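PDB 6IF3: Arf-GAP with coiled-coil, ANK repeat and PH domain-containing protein 2 from Homo sapiens, which acts as a GTPase-activating protein for the small GTPase ARF6 and needs the ankyrin-repeat domain modelled here to interact with RAB35. Local coordinates for residues A[16-19]-A[25-28]; A[84-89]-A[112-117]; A[123-128]-A[162-167]. One frame throughout, in Å; residues are numbered along the deposited sequence.

From the N terminus, contact 1 comes first: 16-19 folds back on 25-28 and closes a tight helix-turn-helix at the start of the ankyrin stack. Contact 2 closes a longer loop, 84-89 to 112-117, joining helix 81-88 of the second annotated repeat to helix 114-120 of the third. Contact 3 brings the stretch after helix 157-161 back against the start of helix 124-141. The three loops run in series, with none nested or crossed. Contact 1 stands apart, its centre about 25 Å from that of contact 2, whereas contacts 2 and 3 touch, with Ile126 packing on Thr86 and Gly89.

Contact 1: residues A[16-19]-A[25-28]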
ATOM      1  N   ARG A  16       6.506  31.301 -12.547  1.00 18.09           N
ATOM      2  CA  ARG A  16       6.833  31.964 -11.285  1.00 16.63           C
ATOM      3  C   ARG A  16       5.630  31.989 -10.353  1.00 21.75           C
ATOM      4  O   ARG A  16       5.740  31.745  -9.145  1.00 20.21           O
ATOM      5  CB  ARG A  16       7.314  33.394 -11.561  1.00 20.78           C
ATOM      6  CG  ARG A  16       8.673  33.412 -12.246  1.00 27.27           C
ATOM      7  CD  ARG A  16       9.130  34.808 -12.625  1.00 35.62           C
ATOM      8  NE  ARG A  16      10.547  34.733 -12.968  1.00 36.85           N
ATOM      9  CZ  ARG A  16      11.260  35.711 -13.526  1.00 42.63           C
ATOM     10  NH1 ARG A  16      10.693  36.866 -13.833  1.00 42.50           N
ATOM     11  NH2 ARG A  16      12.548  35.514 -13.783  1.00 44.01           N
ATOM     12  N   ALA A  17       4.465  32.301 -10.908  1.00 18.01           N
ATOM     13  CA  ALA A  17       3.274  32.449 -10.076  1.00 17.73           C
ATOM     14  C   ALA A  17       2.847  31.107  -9.491  1.00 15.94           C
ATOM     15  O   ALA A  17       2.209  31.063  -8.441  1.00 18.03           O
ATOM     16  CB  ALA A  17       2.139  33.094 -10.895  1.00 19.56           C
ATOM     17  N   SER A  18       3.189  30.007 -10.169  1.00 14.88           N
ATOM     18  CA  SER A  18       2.821  28.667  -9.693  1.00 15.53           C
ATOM     19  C   SER A  18       3.558  28.306  -8.422  1.00 16.99           C
ATOM     20  O   SER A  18       2.961  27.752  -7.487  1.00 16.06           O
ATOM     21  CB  SER A  18       3.118  27.625 -10.772  1.00 19.75           C
ATOM     22  OG  SER A  18       2.333  27.881 -11.933  1.00 19.26           O
ATOM     23  N   TYR A  19       4.851  28.599  -8.372  1.00 15.30           N
ATOM     24  CA  TYR A  19       5.574  28.380  -7.116  1.00 16.46           C
ATOM     25  C   TYR A  19       4.941  29.216  -6.014  1.00 15.98           C
ATOM     26  O   TYR A  19       4.745  28.774  -4.878  1.00 15.42           O
ATOM     27  CB  TYR A  19       7.053  28.757  -7.268  1.00 14.28           C
ATOM     28  CG  TYR A  19       7.833  28.457  -6.013  1.00 16.34           C
ATOM     29  CD1 TYR A  19       7.870  29.377  -4.948  1.00 17.02           C
ATOM     30  CD2 TYR A  19       8.490  27.243  -5.859  1.00 18.73           C
ATOM     31  CE1 TYR A  19       8.574  29.084  -3.785  1.00 18.60           C
ATOM     32  CE2 TYR A  19       9.188  26.962  -4.702  1.00 20.61           C
ATOM     33  CZ  TYR A  19       9.224  27.889  -3.679  1.00 19.05           C
ATOM     34  OH  TYR A  19       9.894  27.596  -2.516  1.00 22.60           O
ATOM     35  N   LYS A  25      -2.416  35.598 -10.677  1.00 19.01           N
ATOM     36  CA  LYS A  25      -1.336  35.887 -11.621  1.00 22.67           C
ATOM     37  C   LYS A  25      -1.206  34.722 -12.609  1.00 19.03           C
ATOM     38  O   LYS A  25      -0.849  34.923 -13.774  1.00 22.39           O
ATOM     39  CB  LYS A  25      -0.019  36.130 -10.893  1.00 20.23           C
ATOM     40  CG  LYS A  25       0.081  37.475 -10.171  1.00 30.72           C
ATOM     41  CD  LYS A  25       1.539  37.753  -9.807  1.00 39.21           C
ATOM     42  CE  LYS A  25       1.698  38.900  -8.833  1.00 46.41           C
ATOM     43  NZ  LYS A  25       3.140  39.006  -8.446  1.00 50.65           N
ATOM     44  N   MET A  26      -1.463  33.492 -12.155  1.00 15.49           N
ATOM     45  CA  MET A  26      -1.461  32.342 -13.058  1.00 15.96           C
ATOM     46  C   MET A  26      -2.505  32.530 -14.146  1.00 18.14           C
ATOM     47  O   MET A  26      -2.222  32.329 -15.326  1.00 18.99           O
ATOM     48  CB  MET A  26      -1.720  31.036 -12.284  1.00 17.15           C
ATOM     49  CG  MET A  26      -0.576  30.739 -11.322  1.00 16.89           C
ATOM     50  SD  MET A  26      -1.008  29.437 -10.166  1.00 18.94           S
ATOM     51  CE  MET A  26      -1.067  28.039 -11.259  1.00 20.19           C
ATOM     52  N   ALA A  27      -3.706  32.906 -13.734  1.00 19.18           N
ATOM     53  CA  ALA A  27      -4.831  33.113 -14.637  1.00 19.21           C
ATOM     54  C   ALA A  27      -4.508  34.221 -15.624  1.00 21.18           C
ATOM     55  O   ALA A  27      -4.849  34.128 -16.808  1.00 25.62           O
ATOM     56  CB  ALA A  27      -6.093  33.439 -13.839  1.00 20.74           C
ATOM     57  N   GLU A  28      -3.856  35.273 -15.139  1.00 21.12           N
ATOM     58  CA  GLU A  28      -3.518  36.396 -16.011  1.00 23.54           C
ATOM     59  C   GLU A  28      -2.537  35.946 -17.094  1.00 21.43           C
ATOM     60  O   GLU A  28      -2.665  36.330 -18.272  1.00 22.05           O
ATOM     61  CB  GLU A  28      -2.930  37.537 -15.182  1.00 27.26           C
ATOM     62  CG  GLU A  28      -2.455  38.715 -15.993  1.00 38.63           C
ATOM     63  CD  GLU A  28      -1.817  39.755 -15.109  1.00 49.65           C
ATOM     64  OE1 GLU A  28      -0.589  39.672 -14.884  1.00 50.95           O
ATOM     65  OE2 GLU A  28      -2.542  40.650 -14.632  1.00 55.96           O
TER
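Ala17 and Met26 meet where the two helices come together, with the methyl carbon CB of Ala17 resting against CG of Met26 at 3.6 Å. The same methyl lies 3.7 Å from CB of Lys25, so one small side chain touches two successive residues of the facing helix, and the backbones can approach until the CA atoms of Ala17 and Met26 are 5.6 Å apart. Beyond CG, the Met26 chain runs alongside helix 10-19: its SD passes 3.9 Å from CA of Ser18. The final torsion then bends the chain (chi3 69°) and carries CE to within 3.5 Å of Ser18 OG. Lys25 contributes its base alone, since its extended chain leads the ammonium group away. This is the antiparallel helix-turn-helix of the ankyrin fold, here formed by helices 10-19 and 23-31. With an alanine at Met26 the thioether chain is gone, which would probably open a gap beside Ser18 and toward Phe63 and Leu64 of helix 58-66. The Ser18 hydroxyl is not held by the methionine; OG, placed beside its own backbone N (chi1 -62°), is hydrogen-bonded to Leu14 O one turn back, which satisfies a buried polar atom and leaves CE a purely van der Waals neighbour. Ser18 also packs on Pro48 and Gln51 of helix 48-55. At the other helix, Asn22 OD1 takes a hydrogen bond from Lys25 N, fixing the first turn from which Lys25 and Met26 extend.

Contact 2: residues A[84-89]-A[112-117]; sequences HATVLG and KDPLSI
Thr86 and Val87 of the second annotated ankyrin repeat pack on Pro114 and Ile117 of the third, joining helix 81-88 to helix 114-120 side by side in the repeat stack. The apolar contacts come first. The CG2 methyl of Ile117 faces two methyls of the neighbouring helix, CG2 of Thr86 and CG2 of Val87, each 3.9 Å away. Val87 CG2 also approaches Ile117 CD1 at 4.0 Å, so it meets both the branch methyl and the end of the isoleucine. Thr86 makes a second kind of contact, between its side chain and the next repeat's backbone: with CG2 turned opposite its backbone N, the methyl comes to 3.4 Å from the carbonyl oxygen of Pro114. The Thr86 and Pro114 side chains cross at about a right angle, Thr86 OG1 lying 3.7 Å from Pro114 CB. That hydroxyl oxygen is buried, and its hydrogen bond goes to Leu82 O in its own helix. Pro114 in turn packs on Leu82 and on Leu130 of helix 124-141, while Ile117 also reaches His83.

No hydrogen bond joins the two segments; the remaining polar bonds finish one helix and start the other. Helix 81-88 finishes in a Schellman motif at Gly89, whose positive phi (80°) turns the chain out of the last turn. Helix 114-120 begins at the Asp-Pro-Leu sequence, comparable to the Thr-Pro-Leu of the ankyrin consensus, with Asp113 as N-cap. Asp113 O accepts from both Ile117 N and the Ser116 hydroxyl, and the carboxylate oxygen OD1 receives Ser116 N at 2.8 Å, nearly along its C-O axis, with an N-H...O angle of 156°.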
ATOM      1  N   HIS A  84       8.672  14.555  -8.206  1.00 14.25           N
ATOM      2  CA  HIS A  84       9.048  15.636  -7.315  1.00 12.88           C
ATOM      3  C   HIS A  84       8.224  15.693  -6.042  1.00 15.11           C
ATOM      4  O   HIS A  84       8.771  15.983  -4.967  1.00 17.05           O
ATOM      5  CB  HIS A  84       8.944  16.997  -8.063  1.00 14.54           C
ATOM      6  CG  HIS A  84      10.014  17.186  -9.092  1.00 14.71           C
ATOM      7  ND1 HIS A  84      11.343  17.366  -8.758  1.00 17.90           N
ATOM      8  CD2 HIS A  84       9.955  17.211 -10.448  1.00 14.20           C
ATOM      9  CE1 HIS A  84      12.052  17.510  -9.863  1.00 21.82           C
ATOM     10  NE2 HIS A  84      11.238  17.418 -10.896  1.00 17.55           N
ATOM     11  N   ALA A  85       6.921  15.424  -6.145  1.00 16.07           N
ATOM     12  CA  ALA A  85       6.082  15.430  -4.953  1.00 13.50           C
ATOM     13  C   ALA A  85       6.503  14.316  -3.994  1.00 16.16           C
ATOM     14  O   ALA A  85       6.483  14.478  -2.766  1.00 17.10           O
ATOM     15  CB  ALA A  85       4.640  15.268  -5.323  1.00 14.77           C
ATOM     16  N   THR A  86       6.896  13.171  -4.570  1.00 15.15           N
ATOM     17  CA  THR A  86       7.370  12.053  -3.750  1.00 14.08           C
ATOM     18  C   THR A  86       8.661  12.407  -3.022  1.00 16.40           C
ATOM     19  O   THR A  86       8.794  12.179  -1.825  1.00 15.91           O
ATOM     20  CB  THR A  86       7.562  10.799  -4.614  1.00 12.50           C
ATOM     21  OG1 THR A  86       6.291  10.445  -5.158  1.00 15.86           O
ATOM     22  CG2 THR A  86       8.089   9.602  -3.771  1.00 13.47           C
ATOM     23  N   VAL A  87       9.645  12.931  -3.749  1.00 15.38           N
ATOM     24  CA  VAL A  87      10.907  13.346  -3.149  1.00 15.11           C
ATOM     25  C   VAL A  87      10.699  14.358  -2.012  1.00 15.68           C
ATOM     26  O   VAL A  87      11.312  14.227  -0.955  1.00 18.82           O
ATOM     27  CB  VAL A  87      11.826  13.947  -4.218  1.00 17.24           C
ATOM     28  CG1 VAL A  87      13.046  14.608  -3.578  1.00 21.48           C
ATOM     29  CG2 VAL A  87      12.260  12.823  -5.196  1.00 18.39           C
ATOM     30  N   LEU A  88       9.781  15.314  -2.200  1.00 15.63           N
ATOM     31  CA  LEU A  88       9.590  16.354  -1.176  1.00 18.90           C
ATOM     32  C   LEU A  88       8.660  15.920  -0.029  1.00 18.18           C
ATOM     33  O   LEU A  88       8.540  16.632   0.969  1.00 20.84           O
ATOM     34  CB  LEU A  88       9.060  17.625  -1.821  1.00 18.09           C
ATOM     35  CG  LEU A  88      10.056  18.231  -2.812  1.00 19.68           C
ATOM     36  CD1 LEU A  88       9.424  19.439  -3.453  1.00 21.55           C
ATOM     37  CD2 LEU A  88      11.357  18.649  -2.137  1.00 21.60           C
ATOM     38  N   GLY A  89       8.027  14.747  -0.153  1.00 17.15           N
ATOM     39  CA  GLY A  89       7.157  14.229   0.910  1.00 16.56           C
ATOM     40  C   GLY A  89       5.785  14.883   0.887  1.00 18.90           C
ATOM     41  O   GLY A  89       5.079  14.917   1.895  1.00 19.79           O
ATOM     42  N   LYS A 112      15.060   5.774 -11.405  1.00 22.53           N
ATOM     43  CA  LYS A 112      14.232   5.669 -10.192  1.00 24.76           C
ATOM     44  C   LYS A 112      12.756   5.980 -10.445  1.00 20.34           C
ATOM     45  O   LYS A 112      12.423   6.948 -11.134  1.00 18.10           O
ATOM     46  CB  LYS A 112      14.761   6.608  -9.102  1.00 27.03           C
ATOM     47  CG  LYS A 112      16.210   6.374  -8.723  1.00 32.81           C
ATOM     48  CD  LYS A 112      16.663   7.291  -7.594  1.00 40.35           C
ATOM     49  CE  LYS A 112      18.091   6.970  -7.168  1.00 48.72           C
ATOM     50  NZ  LYS A 112      18.564   7.737  -5.974  1.00 52.56           N
ATOM     51  N   ASP A 113      11.862   5.160  -9.882  1.00 22.62           N
ATOM     52  CA  ASP A 113      10.441   5.492  -9.896  1.00 20.12           C
ATOM     53  C   ASP A 113       9.994   6.002  -8.525  1.00 18.58           C
ATOM     54  O   ASP A 113      10.737   5.892  -7.542  1.00 20.15           O
ATOM     55  CB  ASP A 113       9.564   4.288 -10.391  1.00 19.43           C
ATOM     56  CG  ASP A 113       9.589   3.077  -9.505  1.00 28.37           C
ATOM     57  OD1 ASP A 113      10.018   3.109  -8.336  1.00 28.36           O
ATOM     58  OD2 ASP A 113       9.128   2.035 -10.032  1.00 36.38           O
ATOM     59  N   PRO A 114       8.776   6.566  -8.461  1.00 20.42           N
ATOM     60  CA  PRO A 114       8.328   7.136  -7.196  1.00 15.96           C
ATOM     61  C   PRO A 114       8.285   6.130  -6.075  1.00 15.49           C
ATOM     62  O   PRO A 114       8.661   6.477  -4.958  1.00 15.99           O
ATOM     63  CB  PRO A 114       6.935   7.639  -7.528  1.00 15.21           C
ATOM     64  CG  PRO A 114       7.087   8.141  -8.929  1.00 16.13           C
ATOM     65  CD  PRO A 114       7.960   7.064  -9.586  1.00 19.88           C
ATOM     66  N   LEU A 115       7.882   4.904  -6.372  1.00 16.04           N
ATOM     67  CA  LEU A 115       7.827   3.898  -5.300  1.00 15.83           C
ATOM     68  C   LEU A 115       9.230   3.618  -4.730  1.00 16.49           C
ATOM     69  O   LEU A 115       9.376   3.544  -3.505  1.00 19.43           O
ATOM     70  CB  LEU A 115       7.215   2.568  -5.787  1.00 18.49           C
ATOM     71  CG  LEU A 115       7.121   1.468  -4.711  1.00 20.68           C
ATOM     72  CD1 LEU A 115       6.209   1.887  -3.545  1.00 18.48           C
ATOM     73  CD2 LEU A 115       6.666   0.139  -5.357  1.00 20.33           C
ATOM     74  N   SER A 116      10.243   3.496  -5.579  1.00 17.89           N
ATOM     75  CA  SER A 116      11.590   3.186  -5.066  1.00 19.43           C
ATOM     76  C   SER A 116      12.050   4.328  -4.157  1.00 21.94           C
ATOM     77  O   SER A 116      12.685   4.105  -3.139  1.00 20.37           O
ATOM     78  CB  SER A 116      12.580   2.936  -6.204  1.00 23.10           C
ATOM     79  OG  SER A 116      12.918   4.126  -6.900  1.00 28.50           O
ATOM     80  N   ILE A 117      11.728   5.551  -4.537  1.00 18.77           N
ATOM     81  CA  ILE A 117      12.107   6.737  -3.762  1.00 18.72           C
ATOM     82  C   ILE A 117      11.409   6.719  -2.396  1.00 17.45           C
ATOM     83  O   ILE A 117      12.066   6.865  -1.355  1.00 19.76           O
ATOM     84  CB  ILE A 117      11.774   8.000  -4.563  1.00 16.92           C
ATOM     85  CG1 ILE A 117      12.671   8.031  -5.794  1.00 22.98           C
ATOM     86  CG2 ILE A 117      11.946   9.268  -3.711  1.00 16.91           C
ATOM     87  CD1 ILE A 117      12.289   9.099  -6.780  1.00 25.87           C
TER

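Contact 3: residues A[123-128]-A[162-167]; sequences NADIVT and SQMASN
Asp125 and Met164 lie side by side and run in opposite directions, the methionine passing over one face of the carboxylate. Met164 CG stands above that face, 3.8 Å from Asp125 CG and at much the same distance from both oxygens. Nearer the helix, SD comes to 3.6 Å from Asp125 CB, and the extended chain (chi2 176°, chi3 175°) carries CE on to the backbone, 3.7 Å from Asp125 O. At its base the closest approach is between Met164 CB and Asp125 OD2, 3.5 Å apart. Beyond this pair, Thr128 CG2 lies looser against Met164 CE, at 4.3 Å.

The contact fastens the chain that follows helix 157-161 onto the first turn of helix 124-141, the second helix of the third annotated ankyrin repeat. Asn123 caps that helix, its OD1 accepting from Ile126 N, which sits above the amide's carbonyl plane. One turn along, Thr128 N and Thr128 OG1 reach Ala124 O from opposite faces of its plane. Met164 also packs on Thr91 of the second annotated repeat, so the returning chain touches two neighbouring repeats; Ile126 lies on Thr91 and Val94.

The two carboxylate oxygens look to different partners. OD1 is hydrogen-bonded to a polar side chain of the chain of another protein, and apolar parts of that protein also pack on Met164 and Val127. Asp125 OD2 accepts a hydrogen bond from water 1 at 2.8 Å, and the same water donates to Ala165 O. Met164 gives the carboxylate no hydrogen bond; the polar atoms of Asp125 are met by water and the partner protein, while Met164 supplies an apolar wall that probably helps keep the flat group in place at this interface.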
ATOM      1  N   ASN A 123       8.851   6.125   3.814  1.00 16.43           N
ATOM      2  CA  ASN A 123       7.691   6.994   3.956  1.00 16.50           C
ATOM      3  C   ASN A 123       6.415   6.173   3.912  1.00 15.58           C
ATOM      4  O   ASN A 123       5.921   5.837   2.827  1.00 16.88           O
ATOM      5  CB  ASN A 123       7.700   8.034   2.843  1.00 16.51           C
ATOM      6  CG  ASN A 123       6.666   9.118   3.049  1.00 20.32           C
ATOM      7  OD1 ASN A 123       5.530   8.840   3.435  1.00 20.40           O
ATOM      8  ND2 ASN A 123       7.055  10.368   2.800  1.00 24.04           N
ATOM      9  N   ALA A 124       5.907   5.784   5.081  1.00 15.81           N
ATOM     10  CA  ALA A 124       4.767   4.880   5.098  1.00 15.91           C
ATOM     11  C   ALA A 124       3.551   5.397   4.340  1.00 18.30           C
ATOM     12  O   ALA A 124       2.889   4.646   3.616  1.00 16.33           O
ATOM     13  CB  ALA A 124       4.389   4.596   6.489  1.00 16.36           C
ATOM     14  N   ASP A 125       3.263   6.687   4.487  1.00 18.59           N
ATOM     15  CA  ASP A 125       2.057   7.236   3.883  1.00 16.48           C
ATOM     16  C   ASP A 125       2.166   7.249   2.364  1.00 16.84           C
ATOM     17  O   ASP A 125       1.207   6.889   1.673  1.00 16.51           O
ATOM     18  CB  ASP A 125       1.782   8.660   4.392  1.00 16.69           C
ATOM     19  CG  ASP A 125       1.253   8.689   5.805  1.00 21.68           C
ATOM     20  OD1 ASP A 125       0.865   7.618   6.338  1.00 22.50           O
ATOM     21  OD2 ASP A 125       1.183   9.784   6.403  1.00 22.22           O
ATOM     22  N   ILE A 126       3.308   7.680   1.825  1.00 16.59           N
ATOM     23  CA  ILE A 126       3.384   7.781   0.377  1.00 16.06           C
ATOM     24  C   ILE A 126       3.521   6.387  -0.232  1.00 17.09           C
ATOM     25  O   ILE A 126       2.948   6.116  -1.284  1.00 15.90           O
ATOM     26  CB  ILE A 126       4.517   8.726  -0.072  1.00 17.83           C
ATOM     27  CG1 ILE A 126       4.150  10.156   0.353  1.00 19.61           C
ATOM     28  CG2 ILE A 126       4.656   8.715  -1.600  1.00 17.01           C
ATOM     29  CD1 ILE A 126       5.100  11.264  -0.147  1.00 18.61           C
ATOM     30  N   VAL A 127       4.242   5.481   0.421  1.00 15.33           N
ATOM     31  CA  VAL A 127       4.293   4.114  -0.109  1.00 16.06           C
ATOM     32  C   VAL A 127       2.876   3.528  -0.147  1.00 16.93           C
ATOM     33  O   VAL A 127       2.489   2.856  -1.119  1.00 15.46           O
ATOM     34  CB  VAL A 127       5.228   3.209   0.709  1.00 16.92           C
ATOM     35  CG1 VAL A 127       5.057   1.761   0.320  1.00 15.41           C
ATOM     36  CG2 VAL A 127       6.701   3.669   0.540  1.00 14.29           C
ATOM     37  N   THR A 128       2.113   3.765   0.917  1.00 17.53           N
ATOM     38  CA  THR A 128       0.739   3.252   0.987  1.00 16.90           C
ATOM     39  C   THR A 128      -0.133   3.769  -0.182  1.00 15.44           C
ATOM     40  O   THR A 128      -0.810   2.973  -0.851  1.00 16.84           O
ATOM     41  CB  THR A 128       0.085   3.610   2.309  1.00 19.13           C
ATOM     42  OG1 THR A 128       0.782   2.916   3.363  1.00 18.40           O
ATOM     43  CG2 THR A 128      -1.421   3.186   2.336  1.00 19.62           C
ATOM     44  N   SER A 162      -7.097  11.001   3.777  1.00 26.14           N
ATOM     45  CA  SER A 162      -7.786  12.051   4.531  1.00 29.85           C
ATOM     46  C   SER A 162      -7.301  12.217   5.983  1.00 31.91           C
ATOM     47  O   SER A 162      -7.432  13.298   6.537  1.00 35.73           O
ATOM     48  CB  SER A 162      -9.321  11.833   4.524  1.00 30.95           C
ATOM     49  OG  SER A 162      -9.747  10.693   5.272  1.00 29.34           O
ATOM     50  N   GLN A 163      -6.705  11.190   6.584  1.00 30.10           N
ATOM     51  CA  GLN A 163      -6.199  11.364   7.951  1.00 37.16           C
ATOM     52  C   GLN A 163      -4.676  11.319   8.027  1.00 32.75           C
ATOM     53  O   GLN A 163      -4.112  11.350   9.129  1.00 39.19           O
ATOM     54  CB  GLN A 163      -6.800  10.313   8.893  1.00 41.62           C
ATOM     55  CG  GLN A 163      -8.307  10.397   9.049  1.00 42.59           C
ATOM     56  CD  GLN A 163      -8.820  11.608   9.842  1.00 51.21           C
ATOM     57  OE1 GLN A 163      -8.105  12.571  10.100  1.00 56.07           O
ATOM     58  NE2 GLN A 163     -10.083  11.547  10.226  1.00 57.96           N
ATOM     59  N   MET A 164      -4.023  11.273   6.867  1.00 30.36           N
ATOM     60  CA  MET A 164      -2.561  11.425   6.767  1.00 30.77           C
ATOM     61  C   MET A 164      -2.138  12.900   6.793  1.00 40.70           C
ATOM     62  O   MET A 164      -2.900  13.780   6.387  1.00 41.21           O
ATOM     63  CB  MET A 164      -2.022  10.825   5.482  1.00 27.73           C
ATOM     64  CG  MET A 164      -2.386   9.397   5.193  1.00 24.92           C
ATOM     65  SD  MET A 164      -1.688   9.030   3.562  1.00 22.93           S
ATOM     66  CE  MET A 164      -2.070   7.276   3.438  1.00 20.50           C
ATOM     67  N   ALA A 165      -0.905  13.165   7.215  1.00 40.38           N
ATOM     68  CA  ALA A 165      -0.345  14.510   7.092  1.00 45.84           C
ATOM     69  C   ALA A 165      -0.189  14.875   5.616  1.00 44.20           C
ATOM     70  O   ALA A 165       0.241  14.050   4.807  1.00 37.83           O
ATOM     71  CB  ALA A 165       0.982  14.605   7.807  1.00 48.57           C
ATOM     72  N   SER A 166      -0.534  16.112   5.266  1.00 45.07           N
ATOM     73  CA  SER A 166      -0.513  16.537   3.868  1.00 45.65           C
ATOM     74  C   SER A 166       0.928  16.674   3.346  1.00 45.45           C
ATOM     75  O   SER A 166       1.163  16.674   2.135  1.00 37.11           O
ATOM     76  CB  SER A 166      -1.277  17.860   3.710  1.00 54.03           C
ATOM     77  OG  SER A 166      -1.537  18.158   2.347  1.00 57.13           O
ATOM     78  N   ASN A 167       1.880  16.772   4.276  1.00 47.47           N
ATOM     79  CA  ASN A 167       3.289  16.969   3.960  1.00 49.38           C
ATOM     80  C   ASN A 167       4.170  16.673   5.174  1.00 49.92           C
ATOM     81  O   ASN A 167       3.670  16.410   6.270  1.00 47.14           O
ATOM     82  CB  ASN A 167       3.539  18.402   3.491  1.00 55.16           C
ATOM     83  CG  ASN A 167       3.294  19.424   4.593  1.00 62.74           C
ATOM     84  OD1 ASN A 167       2.154  19.801   4.864  1.00 67.67           O
ATOM     85  ND2 ASN A 167       4.363  19.853   5.254  1.00 64.99           N
TER
HETATM   86  O   HOH W   1       2.001  12.114   5.059  1.00 21.83           O
HETATM   87  O   HOH W   2       0.243  10.768   8.414  1.00 40.28           O